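Local coordinates for hydrolase, NUDIX family (Clostridium perfringens ATCC 13124, PDB 3F6A), which probably hydrolyses a nucleoside diphosphate linked to another moiety, its exact substrate being unknown, at residues F12-K16 and D17-L21; H134-Q137 and E138-V142. One frame throughout, in Å; residues are numbered along the deposited sequence.

How the contacts relate
Following the chain from the N terminus, contact 1 comes first and closes the tight turn of the hairpin formed by strands 7-15 and 18-23. Contact 2 opens more than a hundred residues later, where the loop after strand 122-125 enters helix 138-150. The two are in series and neither nest nor cross. Their centres lie about 15 Å apart, yet they touch: L21 CD2 packs on I140 CG2 at 4.0 Å, and L21 CD1 meets I136 CD1. The ring of F12 also reaches the backbone of I140. Together they tie the N-terminal hairpin of the NUDIX sheet to the first turn of the C-terminal helix.

Contact 1: F12-K16 and D17-L21; sequences FIVCK and DKVLL
C15 and K18 pair at the two ends of a type II' beta turn, which makes this a beta hairpin with a two-residue loop, K16 and D17. Two backbone bonds join them. C15 N gives its hydrogen to K18 O at 2.8 Å, and K18 N returns one to C15 O at 2.9 Å. K16 takes the first corner with a positive phi (48°), as a type II' turn requires, and D17 takes the second. Farther along, L20 N bonds to I13 O at 2.9 Å. Here the strands part, and a water takes over: it accepts from I13 N and donates to L20 O.

V14 and V19 form the non-hydrogen-bonded pair between these. Their CA atoms are 4.3 Å apart. Each CA-H points at a carbonyl across the hairpin, V14 at K18 O and V19 at I13 O. V14 CG2 crosses to V19 CB at 4.2 Å on the same face. On that side V19 CG2 also lies at the edge of the F12 ring, and F12 CE1 meets L21 CD2 at 4.0 Å.

The charged side chains gather at the turn. K16 bends at chi3 and chi4 (-76° and -67°), which folds its ammonium back over D17. NZ stays 4.1 Å from D17 OD2, beyond a salt bridge, so any attraction is probably modest.

The hairpin forms part of the central mixed sheet, with helix 138-150 against one face. F12 and V19 pack against that helix, on A144 among others. I13 and L20 point to the other face, where both touch L33 of strand 30-36. Backbone bonds extend the sheet from F12 and V14 to strand 98-106 and from V19 to Y125 of strand 122-125.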
ATOM      1  N   PHE A  12      -8.385 -11.107  -3.295  1.00 17.42           N
ATOM      2  CA  PHE A  12      -9.679 -11.679  -3.004  1.00 18.55           C
ATOM      3  C   PHE A  12     -10.485 -11.436  -4.265  1.00 20.21           C
ATOM      4  O   PHE A  12     -10.793 -10.298  -4.610  1.00 20.24           O
ATOM      5  CB  PHE A  12     -10.295 -10.978  -1.795  1.00 18.94           C
ATOM      6  CG  PHE A  12      -9.689 -11.404  -0.487  1.00 18.24           C
ATOM      7  CD1 PHE A  12     -10.217 -12.481   0.216  1.00 16.69           C
ATOM      8  CD2 PHE A  12      -8.566 -10.754   0.021  1.00 17.83           C
ATOM      9  CE1 PHE A  12      -9.640 -12.905   1.409  1.00 19.96           C
ATOM     10  CE2 PHE A  12      -7.980 -11.175   1.220  1.00 18.56           C
ATOM     11  CZ  PHE A  12      -8.513 -12.248   1.912  1.00 18.87           C
ATOM     12  N   ILE A  13     -10.812 -12.520  -4.959  1.00 21.21           N
ATOM     13  CA  ILE A  13     -11.542 -12.439  -6.217  1.00 20.94           C
ATOM     14  C   ILE A  13     -13.020 -12.757  -6.052  1.00 21.02           C
ATOM     15  O   ILE A  13     -13.383 -13.796  -5.503  1.00 20.52           O
ATOM     16  CB  ILE A  13     -10.920 -13.402  -7.250  1.00 21.57           C
ATOM     17  CG1 ILE A  13      -9.432 -13.078  -7.400  1.00 20.06           C
ATOM     18  CG2 ILE A  13     -11.636 -13.284  -8.587  1.00 21.18           C
ATOM     19  CD1 ILE A  13      -8.658 -14.056  -8.248  1.00 20.85           C
ATOM     20  N   VAL A  14     -13.864 -11.855  -6.538  1.00 19.96           N
ATOM     21  CA  VAL A  14     -15.305 -12.021  -6.442  1.00 21.38           C
ATOM     22  C   VAL A  14     -15.971 -12.282  -7.790  1.00 22.00           C
ATOM     23  O   VAL A  14     -15.713 -11.584  -8.766  1.00 24.77           O
ATOM     24  CB  VAL A  14     -15.956 -10.759  -5.810  1.00 22.56           C
ATOM     25  CG1 VAL A  14     -17.484 -10.838  -5.918  1.00 22.47           C
ATOM     26  CG2 VAL A  14     -15.522 -10.627  -4.353  1.00 20.89           C
ATOM     27  N   CYS A  15     -16.817 -13.304  -7.838  1.00 24.00           N
ATOM     28  CA  CYS A  15     -17.568 -13.627  -9.048  1.00 27.38           C
ATOM     29  C   CYS A  15     -19.021 -13.553  -8.598  1.00 28.48           C
ATOM     30  O   CYS A  15     -19.439 -14.301  -7.710  1.00 26.27           O
ATOM     31  CB  CYS A  15     -17.243 -15.036  -9.557  1.00 26.95           C
ATOM     32  SG  CYS A  15     -18.015 -15.402 -11.168  1.00 28.67           S
ATOM     33  N   LYS A  16     -19.774 -12.645  -9.210  1.00 31.20           N
ATOM     34  CA  LYS A  16     -21.171 -12.397  -8.859  1.00 33.26           C
ATOM     35  C   LYS A  16     -21.354 -12.239  -7.348  1.00 32.71           C
ATOM     36  O   LYS A  16     -21.063 -11.173  -6.809  1.00 33.83           O
ATOM     37  CB  LYS A  16     -22.107 -13.487  -9.414  1.00 35.01           C
ATOM     38  CG  LYS A  16     -21.727 -14.913  -9.106  1.00 37.59           C
ATOM     39  CD  LYS A  16     -22.906 -15.846  -9.326  1.00 38.70           C
ATOM     40  CE  LYS A  16     -23.918 -15.743  -8.188  1.00 37.82           C
ATOM     41  NZ  LYS A  16     -23.365 -16.255  -6.898  1.00 32.37           N
ATOM     42  N   ASP A  17     -21.816 -13.275  -6.656  1.00 31.76           N
ATOM     43  CA  ASP A  17     -22.013 -13.149  -5.214  1.00 32.06           C
ATOM     44  C   ASP A  17     -21.138 -14.043  -4.333  1.00 30.77           C
ATOM     45  O   ASP A  17     -21.487 -14.323  -3.182  1.00 28.95           O
ATOM     46  CB  ASP A  17     -23.491 -13.367  -4.867  1.00 35.07           C
ATOM     47  CG  ASP A  17     -24.401 -12.359  -5.548  1.00 39.74           C
ATOM     48  OD1 ASP A  17     -24.146 -11.140  -5.422  1.00 38.66           O
ATOM     49  OD2 ASP A  17     -25.375 -12.784  -6.212  1.00 43.39           O
ATOM     50  N   LYS A  18     -19.992 -14.477  -4.857  1.00 27.16           N
ATOM     51  CA  LYS A  18     -19.093 -15.324  -4.076  1.00 26.60           C
ATOM     52  C   LYS A  18     -17.626 -14.904  -4.218  1.00 23.89           C
ATOM     53  O   LYS A  18     -17.251 -14.236  -5.181  1.00 24.21           O
ATOM     54  CB  LYS A  18     -19.264 -16.797  -4.483  1.00 27.17           C
ATOM     55  CG  LYS A  18     -20.706 -17.289  -4.398  1.00 27.49           C
ATOM     56  CD  LYS A  18     -20.797 -18.805  -4.389  1.00 29.72           C
ATOM     57  CE  LYS A  18     -22.253 -19.253  -4.280  1.00 30.32           C
ATOM     58  NZ  LYS A  18     -22.389 -20.725  -4.066  1.00 33.17           N
ATOM     59  N   VAL A  19     -16.804 -15.298  -3.250  1.00 22.02           N
ATOM     60  CA  VAL A  19     -15.384 -14.963  -3.261  1.00 20.72           C
ATOM     61  C   VAL A  19     -14.563 -16.249  -3.252  1.00 19.06           C
ATOM     62  O   VAL A  19     -14.948 -17.230  -2.625  1.00 21.18           O
ATOM     63  CB  VAL A  19     -15.014 -14.088  -2.037  1.00 20.59           C
ATOM     64  CG1 VAL A  19     -15.393 -14.808  -0.756  1.00 19.81           C
ATOM     65  CG2 VAL A  19     -13.533 -13.754  -2.062  1.00 16.31           C
ATOM     66  N   LEU A  20     -13.424 -16.225  -3.938  1.00 18.89           N
ATOM     67  CA  LEU A  20     -12.552 -17.391  -4.071  1.00 19.48           C
ATOM     68  C   LEU A  20     -11.385 -17.513  -3.099  1.00 18.83           C
ATOM     69  O   LEU A  20     -10.685 -16.545  -2.826  1.00 19.59           O
ATOM     70  CB  LEU A  20     -11.995 -17.439  -5.498  1.00 19.93           C
ATOM     71  CG  LEU A  20     -10.899 -18.466  -5.797  1.00 20.62           C
ATOM     72  CD1 LEU A  20     -11.492 -19.873  -5.741  1.00 21.65           C
ATOM     73  CD2 LEU A  20     -10.305 -18.186  -7.172  1.00 20.12           C
ATOM     74  N   LEU A  21     -11.176 -18.728  -2.594  1.00 19.61           N
ATOM     75  CA  LEU A  21     -10.066 -19.023  -1.684  1.00 19.14           C
ATOM     76  C   LEU A  21      -9.510 -20.381  -2.099  1.00 18.43           C
ATOM     77  O   LEU A  21     -10.196 -21.149  -2.763  1.00 19.51           O
ATOM     78  CB  LEU A  21     -10.553 -19.111  -0.231  1.00 16.65           C
ATOM     79  CG  LEU A  21     -11.203 -17.892   0.426  1.00 18.91           C
ATOM     80  CD1 LEU A  21     -11.759 -18.289   1.786  1.00 19.49           C
ATOM     81  CD2 LEU A  21     -10.187 -16.767   0.576  1.00 17.70           C
TER
HETATM   82  O   HOH W   1      -9.343 -14.791  -4.577  1.00 22.83           O

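Contact 2: H134-Q137 and E138-V142; sequences HNIQ and ENILV
Q137 O receives L141 N at 3.1 Å, the first backbone bond of the helix. I140 N makes a second, weak bond to the same oxygen. Q137 is thus the N-cap residue.

The side chain of Q137 runs alongside N139, pointing the same way. Q137 NE2 donates to a lone pair of N139 OD1 at 3.2 Å, with an angle of 153° at the hydrogen. The two amide planes are only 6° apart, so the pair forms a nearly flat unit. Both ends are held further: K29 binds Q137 OE1, while S76 and E78 of the second subunit bind N139 OD1 and ND2. These bonds fix the flip of both amides. On the other side of the cap, a water bridges I136 O and E138 OE2, and E138 bends at chi2 (-56°) to reach it.

Packing centres on I136. Its CG2, anti to the backbone N, lies 3.5 Å from L141 CD2 and 3.7 Å from I140 CG2. Both meet it at about a right angle. I140 CG1 also touches the amide nitrogen of Q137.

This helix start rests on the sheet: I136 packs on M30, Q137 on L31 and I140 on P32, all of strand 30-36. E138, N139 and V142 meet S72 of the second subunit, placing the first turn at the dimer interface.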
ATOM      1  N   HIS A 134     -14.412 -24.049   9.116  1.00 45.96           N
ATOM      2  CA  HIS A 134     -13.584 -24.282  10.296  1.00 42.51           C
ATOM      3  C   HIS A 134     -12.111 -24.377   9.916  1.00 39.52           C
ATOM      4  O   HIS A 134     -11.300 -24.941  10.653  1.00 37.00           O
ATOM      5  CB  HIS A 134     -14.019 -25.569  11.000  1.00 44.67           C
ATOM      6  CG  HIS A 134     -15.460 -25.576  11.403  1.00 46.14           C
ATOM      7  ND1 HIS A 134     -16.005 -24.614  12.226  1.00 47.34           N
ATOM      8  CD2 HIS A 134     -16.473 -26.414  11.080  1.00 46.97           C
ATOM      9  CE1 HIS A 134     -17.292 -24.857  12.391  1.00 48.69           C
ATOM     10  NE2 HIS A 134     -17.603 -25.944  11.706  1.00 48.07           N
ATOM     11  N   ASN A 135     -11.773 -23.829   8.754  1.00 35.88           N
ATOM     12  CA  ASN A 135     -10.398 -23.843   8.286  1.00 33.82           C
ATOM     13  C   ASN A 135     -10.055 -22.526   7.593  1.00 32.15           C
ATOM     14  O   ASN A 135      -9.288 -22.495   6.629  1.00 30.89           O
ATOM     15  CB  ASN A 135     -10.175 -25.030   7.340  1.00 34.93           C
ATOM     16  CG  ASN A 135     -10.972 -24.914   6.059  1.00 36.82           C
ATOM     17  OD1 ASN A 135     -12.118 -24.464   6.064  1.00 38.01           O
ATOM     18  ND2 ASN A 135     -10.375 -25.338   4.953  1.00 38.94           N
ATOM     19  N   ILE A 136     -10.631 -21.440   8.101  1.00 29.85           N
ATOM     20  CA  ILE A 136     -10.390 -20.104   7.562  1.00 28.88           C
ATOM     21  C   ILE A 136     -10.131 -19.127   8.707  1.00 29.32           C
ATOM     22  O   ILE A 136     -11.014 -18.884   9.536  1.00 27.57           O
ATOM     23  CB  ILE A 136     -11.601 -19.576   6.770  1.00 27.50           C
ATOM     24  CG1 ILE A 136     -12.044 -20.604   5.730  1.00 27.47           C
ATOM     25  CG2 ILE A 136     -11.229 -18.264   6.077  1.00 27.72           C
ATOM     26  CD1 ILE A 136     -13.301 -20.203   4.980  1.00 26.19           C
ATOM     27  N   GLN A 137      -8.923 -18.572   8.748  1.00 29.08           N
ATOM     28  CA  GLN A 137      -8.541 -17.608   9.783  1.00 29.79           C
ATOM     29  C   GLN A 137      -9.560 -16.477   9.829  1.00 27.79           C
ATOM     30  O   GLN A 137     -10.142 -16.121   8.809  1.00 25.87           O
ATOM     31  CB  GLN A 137      -7.163 -17.029   9.472  1.00 31.69           C
ATOM     32  CG  GLN A 137      -6.127 -18.084   9.162  1.00 38.00           C
ATOM     33  CD  GLN A 137      -4.901 -17.515   8.486  1.00 38.23           C
ATOM     34  OE1 GLN A 137      -4.023 -18.259   8.050  1.00 44.53           O
ATOM     35  NE2 GLN A 137      -4.828 -16.190   8.396  1.00 38.65           N
ATOM     36  N   GLU A 138      -9.764 -15.904  11.010  1.00 26.51           N
ATOM     37  CA  GLU A 138     -10.731 -14.821  11.169  1.00 26.67           C
ATOM     38  C   GLU A 138     -10.498 -13.597  10.275  1.00 25.81           C
ATOM     39  O   GLU A 138     -11.449 -13.076   9.686  1.00 26.15           O
ATOM     40  CB  GLU A 138     -10.776 -14.370  12.633  1.00 27.41           C
ATOM     41  CG  GLU A 138     -11.117 -15.471  13.620  1.00 33.18           C
ATOM     42  CD  GLU A 138     -12.428 -16.164  13.295  1.00 34.93           C
ATOM     43  OE1 GLU A 138     -13.429 -15.457  13.051  1.00 36.00           O
ATOM     44  OE2 GLU A 138     -12.456 -17.413  13.292  1.00 37.40           O
ATOM     45  N   ASN A 139      -9.253 -13.129  10.175  1.00 23.60           N
ATOM     46  CA  ASN A 139      -8.972 -11.952   9.355  1.00 24.25           C
ATOM     47  C   ASN A 139      -9.220 -12.220   7.871  1.00 24.26           C
ATOM     48  O   ASN A 139      -9.511 -11.299   7.104  1.00 23.36           O
ATOM     49  CB  ASN A 139      -7.537 -11.444   9.597  1.00 24.52           C
ATOM     50  CG  ASN A 139      -6.471 -12.391   9.080  1.00 24.37           C
ATOM     51  OD1 ASN A 139      -6.634 -13.604   9.105  1.00 24.62           O
ATOM     52  ND2 ASN A 139      -5.355 -11.832   8.633  1.00 25.25           N
ATOM     53  N   ILE A 140      -9.116 -13.481   7.465  1.00 23.88           N
ATOM     54  CA  ILE A 140      -9.379 -13.828   6.073  1.00 22.89           C
ATOM     55  C   ILE A 140     -10.893 -13.774   5.872  1.00 22.60           C
ATOM     56  O   ILE A 140     -11.381 -13.324   4.830  1.00 22.30           O
ATOM     57  CB  ILE A 140      -8.857 -15.238   5.731  1.00 21.83           C
ATOM     58  CG1 ILE A 140      -7.330 -15.267   5.857  1.00 21.99           C
ATOM     59  CG2 ILE A 140      -9.278 -15.627   4.320  1.00 23.92           C
ATOM     60  CD1 ILE A 140      -6.613 -14.278   4.948  1.00 20.30           C
ATOM     61  N   LEU A 141     -11.632 -14.221   6.885  1.00 22.09           N
ATOM     62  CA  LEU A 141     -13.091 -14.202   6.826  1.00 23.27           C
ATOM     63  C   LEU A 141     -13.573 -12.772   6.700  1.00 21.54           C
ATOM     64  O   LEU A 141     -14.532 -12.491   5.985  1.00 22.73           O
ATOM     65  CB  LEU A 141     -13.704 -14.820   8.087  1.00 24.23           C
ATOM     66  CG  LEU A 141     -13.616 -16.337   8.248  1.00 28.33           C
ATOM     67  CD1 LEU A 141     -14.220 -16.752   9.584  1.00 28.92           C
ATOM     68  CD2 LEU A 141     -14.350 -17.015   7.097  1.00 29.64           C
ATOM     69  N   VAL A 142     -12.901 -11.864   7.396  1.00 21.84           N
ATOM     70  CA  VAL A 142     -13.275 -10.455   7.358  1.00 21.44           C
ATOM     71  C   VAL A 142     -13.013  -9.818   5.997  1.00 22.50           C
ATOM     72  O   VAL A 142     -13.886  -9.152   5.438  1.00 22.30           O
ATOM     73  CB  VAL A 142     -12.513  -9.654   8.431  1.00 20.61           C
ATOM     74  CG1 VAL A 142     -12.733  -8.175   8.239  1.00 19.55           C
ATOM     75  CG2 VAL A 142     -12.982 -10.076   9.815  1.00 22.49           C
TER
HETATM   76  O   HOH W   2     -12.387 -19.881  11.653  1.00 31.04           O